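Local atomic coordinates of arabinofuranosidase (Bifidobacterium longum, PDB entry 2Y2W), a protein that hydrolyses terminal non-reducing alpha-L-arabinofuranosyl bonds in arabinans and arabinoxylan, contributing to the breakdown of plant cell walls. Residues D[150-153]-D[154-157]; D[518-522]-D[523-527]; D[213-217]-D[218-222]; D[266-269]-D[270-274]; D[118-121]-D[122-125]. All coordinates share one frame; numbering follows the deposited sequence.

Contact 1: residues D[150-153]-D[154-157]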
# COMPACT_ATOMS: atom_id res chain seq x y z
N ASP D 150 -20.49 15.83 7.95
CA ASP D 150 -21.13 17.14 8.09
C ASP D 150 -22.47 16.99 8.83
O ASP D 150 -22.75 17.72 9.78
CB ASP D 150 -21.39 17.77 6.72
CG ASP D 150 -20.13 18.34 6.07
OD1 ASP D 150 -19.12 18.59 6.78
OD2 ASP D 150 -20.15 18.56 4.84
N ASP D 151 -23.26 16.02 8.39
CA ASP D 151 -24.62 15.81 8.89
C ASP D 151 -24.62 15.14 10.26
O ASP D 151 -25.38 15.55 11.15
CB ASP D 151 -25.45 15.01 7.89
CG ASP D 151 -25.59 15.71 6.55
OD1 ASP D 151 -26.21 16.80 6.50
OD2 ASP D 151 -25.09 15.17 5.54
N PHE D 152 -23.78 14.12 10.43
CA PHE D 152 -23.70 13.43 11.72
C PHE D 152 -23.15 14.34 12.82
O PHE D 152 -23.49 14.16 13.99
CB PHE D 152 -22.88 12.14 11.62
CG PHE D 152 -22.96 11.29 12.86
CD1 PHE D 152 -24.06 10.47 13.08
CD2 PHE D 152 -21.96 11.33 13.82
CE1 PHE D 152 -24.15 9.69 14.23
CE2 PHE D 152 -22.04 10.56 14.97
CZ PHE D 152 -23.14 9.74 15.18
N TYR D 153 -22.31 15.30 12.44
CA TYR D 153 -21.86 16.34 13.35
C TYR D 153 -23.06 17.15 13.87
O TYR D 153 -23.18 17.39 15.07
CB TYR D 153 -20.85 17.28 12.69
CG TYR D 153 -20.55 18.51 13.52
CD1 TYR D 153 -19.73 18.42 14.65
CD2 TYR D 153 -21.11 19.74 13.20
CE1 TYR D 153 -19.47 19.55 15.43
CE2 TYR D 153 -20.86 20.87 13.97
CZ TYR D 153 -20.03 20.76 15.08
OH TYR D 153 -19.78 21.87 15.85
N ARG D 154 -23.92 17.56 12.95
CA ARG D 154 -25.13 18.30 13.29
C ARG D 154 -26.05 17.47 14.19
O ARG D 154 -26.63 17.99 15.14
CB ARG D 154 -25.87 18.76 12.03
CG ARG D 154 -25.24 19.99 11.37
CD ARG D 154 -26.07 20.48 10.20
NE ARG D 154 -25.78 19.75 8.97
CZ ARG D 154 -24.96 20.17 8.01
NH1 ARG D 154 -24.32 21.33 8.14
NH2 ARG D 154 -24.77 19.43 6.93
N TRP D 155 -26.14 16.17 13.89
CA TRP D 155 -26.93 15.25 14.71
C TRP D 155 -26.35 15.16 16.13
O TRP D 155 -27.10 15.21 17.11
CB TRP D 155 -27.00 13.86 14.08
CG TRP D 155 -27.93 12.93 14.80
CD1 TRP D 155 -29.26 12.75 14.55
CD2 TRP D 155 -27.61 12.08 15.90
NE1 TRP D 155 -29.79 11.83 15.42
CE2 TRP D 155 -28.80 11.40 16.26
CE3 TRP D 155 -26.44 11.81 16.62
CZ2 TRP D 155 -28.85 10.47 17.31
CZ3 TRP D 155 -26.49 10.89 17.66
CH2 TRP D 155 -27.69 10.23 18.00
N SER D 156 -25.03 15.05 16.21
CA SER D 156 -24.34 14.95 17.49
C SER D 156 -24.41 16.24 18.31
O SER D 156 -24.39 16.20 19.54
CB SER D 156 -22.88 14.55 17.28
OG SER D 156 -22.81 13.32 16.57
N GLN D 157 -24.49 17.38 17.62
CA GLN D 157 -24.73 18.66 18.28
C GLN D 157 -26.13 18.69 18.90
O GLN D 157 -26.29 19.13 20.04
CB GLN D 157 -24.58 19.83 17.29
CG GLN D 157 -23.14 20.11 16.83
CD GLN D 157 -22.24 20.64 17.94
OE1 GLN D 157 -21.10 20.20 18.08
NE2 GLN D 157 -22.75 21.58 18.72
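F152 and W155, one turn apart on helix 149-159 of the (beta/alpha)8 barrel, just before strand 162-167, form the tightly packed side of this contact. Their planes are nearly parallel, at 17°, but slid so far that the rings barely overlap: the centroid of the F152 ring lies 5.5 Å from that of the six-membered ring of W155. Both side chains put CG anti to the backbone N (chi1 -170° in F152), which sends the two rings off the same flank of the helix. There Y110 stacks on F152, F92 meets W155 edge-to-face, and I163 of the barrel strand touches F152. S156 also turns inward; its OG donates to F152 O at 2.8 Å, reaching that oxygen from the face opposite to the one used by S156 N.

The looser side carries R154, partly exposed, and Q157, exposed to solvent. R154 bends at chi3 and runs beside D151, its NH2 giving an almost straight bond (176°) to D151 OD1 at 3.0 Å. The carboxylate is met from above its plane, whereas the oxygen lies in the guanidinium plane. Farther along, CG of Q157 rests over one face of the buried Y153 ring, 3.8 Å from its centroid, and the hydroxyl of Y153 bonds to E203. Because R128 and R131 also form salt bridges with D151, its charge is shared among three arginines, which would be expected to favour the ionised carboxylate.

Contact 2: residues D[518-522]-D[523-527]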
# COMPACT_ATOMS: atom_id res chain seq x y z
N LEU D 518 -36.71 -6.18 36.22
CA LEU D 518 -36.94 -6.67 34.87
C LEU D 518 -37.00 -8.19 34.85
O LEU D 518 -35.97 -8.87 34.87
CB LEU D 518 -35.87 -6.16 33.89
CG LEU D 518 -36.30 -5.09 32.88
CD1 LEU D 518 -35.11 -4.69 32.03
CD2 LEU D 518 -37.45 -5.57 32.00
N HIS D 519 -38.23 -8.71 34.84
CA HIS D 519 -38.46 -10.15 34.78
C HIS D 519 -39.81 -10.47 34.16
O HIS D 519 -40.80 -9.80 34.44
CB HIS D 519 -38.37 -10.77 36.18
CG HIS D 519 -38.92 -12.17 36.24
ND1 HIS D 519 -38.22 -13.26 35.77
CD2 HIS D 519 -40.10 -12.64 36.70
CE1 HIS D 519 -38.95 -14.35 35.94
NE2 HIS D 519 -40.09 -14.00 36.51
N GLU D 520 -39.82 -11.51 33.33
CA GLU D 520 -41.06 -12.08 32.82
C GLU D 520 -41.02 -13.59 33.01
O GLU D 520 -39.97 -14.22 32.85
CB GLU D 520 -41.27 -11.73 31.35
CG GLU D 520 -41.36 -10.23 31.04
CD GLU D 520 -42.55 -9.54 31.71
OE1 GLU D 520 -43.68 -10.06 31.62
OE2 GLU D 520 -42.34 -8.47 32.31
N ASP D 521 -42.17 -14.17 33.37
CA ASP D 521 -42.28 -15.62 33.57
C ASP D 521 -41.88 -16.38 32.31
O ASP D 521 -41.22 -17.42 32.39
CB ASP D 521 -43.69 -16.01 34.02
CG ASP D 521 -43.93 -15.73 35.49
OD1 ASP D 521 -43.00 -15.93 36.31
OD2 ASP D 521 -45.06 -15.31 35.84
N ASP D 522 -42.29 -15.86 31.16
CA ASP D 522 -41.77 -16.30 29.88
C ASP D 522 -40.55 -15.43 29.55
O ASP D 522 -40.70 -14.26 29.19
CB ASP D 522 -42.84 -16.17 28.79
CG ASP D 522 -42.39 -16.70 27.44
OD1 ASP D 522 -41.41 -17.49 27.38
OD2 ASP D 522 -43.01 -16.34 26.42
N PRO D 523 -39.33 -15.99 29.69
CA PRO D 523 -38.11 -15.22 29.43
C PRO D 523 -37.91 -14.93 27.94
O PRO D 523 -36.98 -14.21 27.57
CB PRO D 523 -37.00 -16.13 29.96
CG PRO D 523 -37.55 -17.50 29.83
CD PRO D 523 -39.03 -17.38 30.07
N TYR D 524 -38.77 -15.50 27.10
CA TYR D 524 -38.74 -15.29 25.66
C TYR D 524 -39.77 -14.24 25.24
O TYR D 524 -39.98 -14.02 24.04
CB TYR D 524 -38.99 -16.61 24.92
CG TYR D 524 -37.95 -17.68 25.20
CD1 TYR D 524 -38.06 -18.52 26.30
CD2 TYR D 524 -36.85 -17.85 24.35
CE1 TYR D 524 -37.10 -19.50 26.56
CE2 TYR D 524 -35.89 -18.83 24.60
CZ TYR D 524 -36.03 -19.65 25.70
OH TYR D 524 -35.08 -20.62 25.96
N ARG D 525 -40.41 -13.60 26.22
CA ARG D 525 -41.41 -12.56 25.95
C ARG D 525 -40.72 -11.29 25.46
O ARG D 525 -39.64 -10.93 25.93
CB ARG D 525 -42.26 -12.28 27.19
CG ARG D 525 -43.66 -11.77 26.87
CD ARG D 525 -44.69 -12.23 27.90
NE ARG D 525 -44.97 -11.21 28.92
CZ ARG D 525 -45.93 -10.30 28.83
NH1 ARG D 525 -46.72 -10.26 27.76
NH2 ARG D 525 -46.12 -9.43 29.80
N THR D 526 -41.36 -10.63 24.50
CA THR D 526 -40.69 -9.58 23.73
C THR D 526 -41.59 -8.36 23.49
O THR D 526 -42.80 -8.49 23.35
CB THR D 526 -40.22 -10.15 22.37
OG1 THR D 526 -39.40 -11.30 22.59
CG2 THR D 526 -39.42 -9.13 21.59
N ASN D 527 -40.96 -7.18 23.47
CA ASN D 527 -41.61 -5.96 23.01
C ASN D 527 -41.64 -5.90 21.49
O ASN D 527 -40.60 -6.09 20.84
CB ASN D 527 -40.90 -4.72 23.57
CG ASN D 527 -41.14 -4.52 25.05
OD1 ASN D 527 -42.20 -4.86 25.58
ND2 ASN D 527 -40.15 -3.96 25.74
O HOH W 1 -42.47 -16.46 23.78
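E520, two residues before the type I beta turn D522 to R525, meets R525 at its end by a salt bridge, in the loop between strands 512-518 and 538-539 of the C-terminal domain, away from the active site. The ionic part is a side-on grip directed at one oxygen: R525 NE lies 3.2 Å and R525 NH2 3.1 Å from E520 OE1. Both nitrogens approach from the same face of the carboxylate, above its plane, while the oxygen stays in the guanidinium plane, the two flat groups turned 54° apart. Bends at chi2 and chi3 fold the arginine back towards the glutamate.

Among the bonds from backbone N-H groups, R525 N donates to D522 O at 3.1 Å and closes the turn. D522 places CG anti to its own nitrogen (chi1 -176°), bringing OD1 to Y524 N in a weak Asx-turn bond of 3.3 Å.

Water donates to D522 OD2 at 2.7 Å and weakly to Y524 O. R295 makes a cation-pi contact with Y524, and P523 and R525 have backbone bonds to A383 and A382. With two N-H groups converging on a single oxygen, negative charge is probably drawn towards OE1 of E520.

Contact 3: residues D[213-217]-D[218-222]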
# COMPACT_ATOMS: atom_id res chain seq x y z
N GLY D 213 -9.24 2.37 11.68
CA GLY D 213 -9.73 1.17 11.02
C GLY D 213 -10.80 0.46 11.81
O GLY D 213 -11.13 0.86 12.93
N ASN D 214 -11.33 -0.61 11.22
CA ASN D 214 -12.33 -1.45 11.86
C ASN D 214 -12.06 -2.93 11.64
O ASN D 214 -11.75 -3.36 10.52
CB ASN D 214 -13.73 -1.12 11.33
CG ASN D 214 -14.80 -1.96 11.98
OD1 ASN D 214 -15.23 -1.68 13.10
ND2 ASN D 214 -15.24 -3.00 11.28
N GLU D 215 -12.17 -3.71 12.72
CA GLU D 215 -12.09 -5.18 12.69
C GLU D 215 -11.13 -5.72 11.63
O GLU D 215 -11.49 -6.61 10.85
CB GLU D 215 -13.49 -5.79 12.52
CG GLU D 215 -14.41 -5.60 13.73
CD GLU D 215 -15.77 -6.27 13.56
OE1 GLU D 215 -16.34 -6.20 12.45
OE2 GLU D 215 -16.27 -6.87 14.54
N MET D 216 -9.92 -5.19 11.61
CA MET D 216 -8.93 -5.52 10.58
C MET D 216 -8.40 -6.96 10.67
O MET D 216 -7.71 -7.42 9.75
CB MET D 216 -7.78 -4.51 10.60
CG MET D 216 -8.21 -3.08 10.27
SD MET D 216 -8.99 -2.91 8.65
CE MET D 216 -7.58 -3.16 7.57
N ASP D 217 -8.72 -7.65 11.75
CA ASP D 217 -8.34 -9.06 11.94
C ASP D 217 -9.36 -10.02 11.34
O ASP D 217 -9.02 -11.16 11.02
CB ASP D 217 -8.14 -9.37 13.43
CG ASP D 217 -9.43 -9.26 14.24
OD1 ASP D 217 -10.30 -8.43 13.89
OD2 ASP D 217 -9.57 -10.01 15.23
N GLY D 218 -10.60 -9.56 11.19
CA GLY D 218 -11.67 -10.38 10.64
C GLY D 218 -11.50 -10.60 9.15
O GLY D 218 -11.34 -9.64 8.40
N PRO D 219 -11.53 -11.88 8.70
CA PRO D 219 -11.41 -12.21 7.28
C PRO D 219 -12.64 -11.81 6.44
O PRO D 219 -12.62 -11.98 5.22
CB PRO D 219 -11.24 -13.74 7.29
CG PRO D 219 -10.80 -14.08 8.68
CD PRO D 219 -11.50 -13.08 9.55
N TRP D 220 -13.67 -11.29 7.09
CA TRP D 220 -14.85 -10.74 6.41
C TRP D 220 -14.65 -9.26 6.04
O TRP D 220 -15.43 -8.69 5.27
CB TRP D 220 -16.10 -10.90 7.28
CG TRP D 220 -15.95 -10.24 8.62
CD1 TRP D 220 -16.23 -8.94 8.93
CD2 TRP D 220 -15.47 -10.85 9.83
NE1 TRP D 220 -15.96 -8.70 10.26
CE2 TRP D 220 -15.50 -9.86 10.83
CE3 TRP D 220 -15.03 -12.14 10.16
CZ2 TRP D 220 -15.10 -10.11 12.15
CZ3 TRP D 220 -14.64 -12.40 11.46
CH2 TRP D 220 -14.67 -11.38 12.45
N GLN D 221 -13.61 -8.65 6.60
CA GLN D 221 -13.35 -7.23 6.45
C GLN D 221 -12.64 -6.91 5.14
O GLN D 221 -11.69 -7.60 4.75
CB GLN D 221 -12.52 -6.72 7.63
CG GLN D 221 -12.63 -5.22 7.89
CD GLN D 221 -13.97 -4.81 8.48
OE1 GLN D 221 -14.41 -3.67 8.30
NE2 GLN D 221 -14.62 -5.73 9.19
N VAL D 222 -13.11 -5.86 4.47
CA VAL D 222 -12.50 -5.42 3.22
C VAL D 222 -11.08 -4.93 3.51
O VAL D 222 -10.87 -4.03 4.32
CB VAL D 222 -13.34 -4.32 2.52
CG1 VAL D 222 -12.67 -3.85 1.24
CG2 VAL D 222 -14.73 -4.84 2.22
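OE1 of E215 lies at the edge of the W220 indole, while CA of G218 stands over one face of the ring, 3.5 Å above the plane and offset towards the rim. Through that edge W220 NE1 donates a weak bond to E215 OE1 at 3.3 Å. The carboxylate stands 74° from the ring plane, and the two side chains cross nearly at right angles. W220 has its CG between the backbone N and the carbonyl carbon (chi1 57°), a placement that turns the indole back over G218.

The amides of N214 and Q221 form the second pair of flat groups, 61° apart. N214 ND2 points almost straight at Q221 OE1, 3.2 Å away, with that oxygen in the amide plane of N214; the donor nevertheless stands above the carbonyl plane of Q221. R109 bonds to N214 OD1; S117 bonds to the same OE1 of Q221, and N114 to its NE2. CB of E215 packs 3.5 Å from NE2 of Q221.

Two successive type I turns, E215 to G218 and G218 to Q221, fold the chain after barrel strand 209-212, and G218 N closes the first by donating to E215 O at 3.1 Å. In this (beta/alpha)8 barrel of glycoside hydrolase family 51 (clan GH-A), E215, after the fourth strand, is the probable acid/base and N214 probably binds the arabinofuranose, both beside E340, the likely nucleophile on the seventh. Each carboxylate oxygen of E215 has a nitrogen partner, weakly W220 NE1 at OE1 and H284 ND1 at OE2, consistent with the group being held in orientation by both the loop and strand 280-287.

Contact 4: residues D[266-269]-D[270-274]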
# COMPACT_ATOMS: atom_id res chain seq x y z
N TRP D 266 -2.68 -10.85 18.65
CA TRP D 266 -2.95 -9.68 17.81
C TRP D 266 -2.63 -8.41 18.59
O TRP D 266 -1.82 -7.60 18.15
CB TRP D 266 -4.41 -9.66 17.36
CG TRP D 266 -4.80 -8.42 16.61
CD1 TRP D 266 -5.19 -7.22 17.14
CD2 TRP D 266 -4.83 -8.26 15.18
NE1 TRP D 266 -5.46 -6.32 16.13
CE2 TRP D 266 -5.25 -6.93 14.92
CE3 TRP D 266 -4.55 -9.10 14.10
CZ2 TRP D 266 -5.40 -6.43 13.63
CZ3 TRP D 266 -4.69 -8.60 12.81
CH2 TRP D 266 -5.11 -7.28 12.59
N GLU D 267 -3.27 -8.27 19.75
CA GLU D 267 -3.09 -7.12 20.63
C GLU D 267 -1.63 -6.92 21.02
O GLU D 267 -1.12 -5.80 20.97
CB GLU D 267 -3.96 -7.25 21.88
CG GLU D 267 -5.46 -7.06 21.63
CD GLU D 267 -6.17 -8.30 21.12
OE1 GLU D 267 -5.52 -9.35 20.90
OE2 GLU D 267 -7.40 -8.23 20.92
N LYS D 268 -0.96 -8.00 21.40
CA LYS D 268 0.44 -7.93 21.81
C LYS D 268 1.32 -7.34 20.72
O LYS D 268 2.06 -6.39 20.97
CB LYS D 268 0.95 -9.31 22.24
CG LYS D 268 2.17 -9.26 23.15
CD LYS D 268 2.37 -10.56 23.92
CE LYS D 268 1.30 -10.76 25.00
NZ LYS D 268 0.05 -11.39 24.48
N THR D 269 1.24 -7.91 19.52
CA THR D 269 2.05 -7.47 18.38
C THR D 269 1.74 -6.02 17.99
O THR D 269 2.65 -5.20 17.83
CB THR D 269 1.87 -8.40 17.16
OG1 THR D 269 2.04 -9.76 17.57
CG2 THR D 269 2.88 -8.07 16.07
N VAL D 270 0.45 -5.72 17.85
CA VAL D 270 -0.01 -4.40 17.41
C VAL D 270 0.34 -3.30 18.42
O VAL D 270 0.93 -2.28 18.06
CB VAL D 270 -1.53 -4.41 17.08
CG1 VAL D 270 -2.11 -2.99 16.99
CG2 VAL D 270 -1.78 -5.17 15.79
N LEU D 271 -0.00 -3.53 19.69
CA LEU D 271 0.23 -2.53 20.73
C LEU D 271 1.70 -2.31 21.06
O LEU D 271 2.10 -1.20 21.36
CB LEU D 271 -0.58 -2.85 22.00
CG LEU D 271 -2.11 -2.91 21.89
CD1 LEU D 271 -2.72 -3.34 23.21
CD2 LEU D 271 -2.71 -1.58 21.43
N THR D 272 2.51 -3.37 20.98
CA THR D 272 3.95 -3.26 21.25
C THR D 272 4.63 -2.27 20.30
O THR D 272 5.44 -1.45 20.74
CB THR D 272 4.66 -4.65 21.19
OG1 THR D 272 4.12 -5.51 22.19
CG2 THR D 272 6.17 -4.51 21.42
N LYS D 273 4.30 -2.35 19.01
CA LYS D 273 4.91 -1.49 18.00
C LYS D 273 4.37 -0.06 18.06
O LYS D 273 5.15 0.90 18.03
CB LYS D 273 4.72 -2.08 16.60
CG LYS D 273 5.61 -1.44 15.54
CD LYS D 273 5.71 -2.31 14.30
CE LYS D 273 6.67 -1.71 13.29
NZ LYS D 273 6.82 -2.58 12.08
N ALA D 274 3.05 0.08 18.15
CA ALA D 274 2.41 1.39 18.04
C ALA D 274 2.13 2.06 19.39
O ALA D 274 1.42 3.06 19.45
CB ALA D 274 1.14 1.28 17.22
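T272 is tied twice to K268 O on helix 265-274. The hydroxyl of T272 donates to K268 O at 2.6 Å, and T272 N reaches the same oxygen at 3.1 Å from the opposite face of its carbonyl plane. With OG1 anti to the carbonyl carbon (chi1 -62°), the hydroxyl lies beside the backbone N and turns back to the preceding helical turn. Ordinary helical bonds accompany it, L271 N to E267 O at 2.8 Å and V270 N to W266 O at 3.0 Å.

Outward from this backbone, CG2 of V270 sits over one face of W266, 4.0 Å from the centroid of its five-membered ring and 17° off the ring normal. W266 NE1 is bound to C253 O, which holds the indole at its rim, and P227 and Y230 of helix 227-244 pack against W266 and V270 respectively. On another flank, L271 touches A321 and A324 of helix 307-327 and V281 of strand 280-287.

Helix 265-274 is the crossover of a beta-alpha-beta unit between strands 249-252 and 280-287 of the barrel. One carbonyl serving two donors lets the partly exposed threonine satisfy its hydroxyl within the helix, while the tryptophan spends its N-H on the loop beyond the first strand.

Contact 5: residues D[118-121]-D[122-125]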
# COMPACT_ATOMS: atom_id res chain seq x y z
N ASN D 118 -14.65 0.23 3.18
CA ASN D 118 -14.73 0.59 1.77
C ASN D 118 -15.52 1.89 1.56
O ASN D 118 -16.35 2.00 0.66
CB ASN D 118 -15.28 -0.57 0.92
CG ASN D 118 -16.79 -0.75 1.06
OD1 ASN D 118 -17.51 -0.72 0.06
ND2 ASN D 118 -17.26 -0.93 2.29
N TYR D 119 -15.21 2.88 2.39
CA TYR D 119 -15.93 4.15 2.40
C TYR D 119 -15.01 5.33 2.13
O TYR D 119 -13.95 5.45 2.74
CB TYR D 119 -16.64 4.31 3.75
CG TYR D 119 -17.33 5.64 3.97
CD1 TYR D 119 -18.36 6.06 3.12
CD2 TYR D 119 -16.96 6.46 5.02
CE1 TYR D 119 -19.00 7.28 3.33
CE2 TYR D 119 -17.59 7.68 5.23
CZ TYR D 119 -18.60 8.09 4.38
OH TYR D 119 -19.22 9.29 4.60
N ASN D 120 -15.42 6.19 1.20
CA ASN D 120 -14.69 7.42 0.90
C ASN D 120 -15.36 8.60 1.59
O ASN D 120 -16.49 8.97 1.24
CB ASN D 120 -14.62 7.66 -0.61
CG ASN D 120 -14.22 6.41 -1.38
OD1 ASN D 120 -13.17 5.82 -1.13
ND2 ASN D 120 -15.05 6.02 -2.34
N TRP D 121 -14.67 9.19 2.57
CA TRP D 121 -15.28 10.18 3.47
C TRP D 121 -15.74 11.47 2.77
O TRP D 121 -16.65 12.14 3.27
CB TRP D 121 -14.36 10.48 4.65
CG TRP D 121 -13.12 11.21 4.27
CD1 TRP D 121 -11.92 10.67 3.90
CD2 TRP D 121 -12.95 12.63 4.20
NE1 TRP D 121 -11.02 11.66 3.61
CE2 TRP D 121 -11.62 12.87 3.78
CE3 TRP D 121 -13.79 13.72 4.44
CZ2 TRP D 121 -11.12 14.17 3.61
CZ3 TRP D 121 -13.29 15.00 4.27
CH2 TRP D 121 -11.97 15.21 3.86
N GLU D 122 -15.12 11.80 1.64
CA GLU D 122 -15.48 12.98 0.85
C GLU D 122 -16.81 12.81 0.13
O GLU D 122 -17.45 13.80 -0.25
CB GLU D 122 -14.40 13.31 -0.19
CG GLU D 122 -12.97 13.35 0.34
CD GLU D 122 -12.27 12.01 0.22
OE1 GLU D 122 -12.90 10.96 0.48
OE2 GLU D 122 -11.07 12.00 -0.14
N ASP D 123 -17.23 11.56 -0.07
CA ASP D 123 -18.51 11.26 -0.71
C ASP D 123 -19.70 11.75 0.10
O ASP D 123 -20.79 11.93 -0.44
CB ASP D 123 -18.65 9.75 -0.97
CG ASP D 123 -17.75 9.26 -2.09
OD1 ASP D 123 -17.27 10.09 -2.89
OD2 ASP D 123 -17.53 8.04 -2.17
N GLY D 124 -19.48 11.95 1.40
CA GLY D 124 -20.55 12.36 2.31
C GLY D 124 -20.48 13.80 2.76
O GLY D 124 -21.21 14.20 3.67
N ILE D 125 -19.61 14.59 2.13
CA ILE D 125 -19.49 16.02 2.44
C ILE D 125 -20.00 16.88 1.28
O ILE D 125 -20.24 16.38 0.17
CB ILE D 125 -18.03 16.44 2.81
CG1 ILE D 125 -17.09 16.31 1.61
CG2 ILE D 125 -17.53 15.64 4.01
CD1 ILE D 125 -15.77 17.04 1.76
O HOH W 2 -17.88 6.42 -0.26
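The loop that follows strand 107-110 of the (beta/alpha)8 barrel makes a tight bend at residues 120-125, where side chains and backbone bind the same turn. N120 and D123 run side by side, pointing the same way. N120 ND2 donates to D123 OD2 at 3.2 Å, meeting the carboxylate on its syn side, 31° out of plane, with the two flat groups almost perpendicular at 87°. In the reverse direction D123 N donates to N120 O at 3.0 Å, so the pair is tied twice. A water joins them a third time, accepting from N120 N and donating to D123 OD2. R134 forms a salt bridge with the same OD2, so this one oxygen gathers several donors, which would be expected to stabilise its negative charge.

W121 and E122 stack although they are neighbours in sequence. The carboxylate lies nearly parallel to the indole, 3° between the planes, and CG of E122 stands over the six-membered ring, 3.8 Å from its centroid. A bend at chi2 lays the glutamate across the ring, and R172 takes OE1 in a salt bridge. I125 CD1 comes within 4.1 Å of W121 CZ3.

W121 also packs on A176, D179 and E180 of helix 174-185, with the rings of Y183 and W192 close by. I125 touches I149 and D150 at the start of helix 149-159. The bend thus packs on two helices of its own chain, with N120 touching K175 of the second subunit.

Together the five contacts show how local chemistry follows position in the fold. Contacts 1 and 3 are buried, contacts 4 and 5 partly so, and contact 2 lies on the surface. Contacts 1 and 4 are turns of barrel helices, where a hydroxyl shares a carbonyl with the backbone and rings pack on neighbouring elements; contacts 3 and 5 belong to loops following barrel strands, and depend more on amides and carboxylates. Contact 3 alone holds probable active-site residues. It touches contact 4 where D217 meets W266, and contact 5 through V222 and N118; contact 5 in turn touches contact 1 at I125 and D150. Contact 2 stands apart, about 20 Å from contact 1 between nearest atoms.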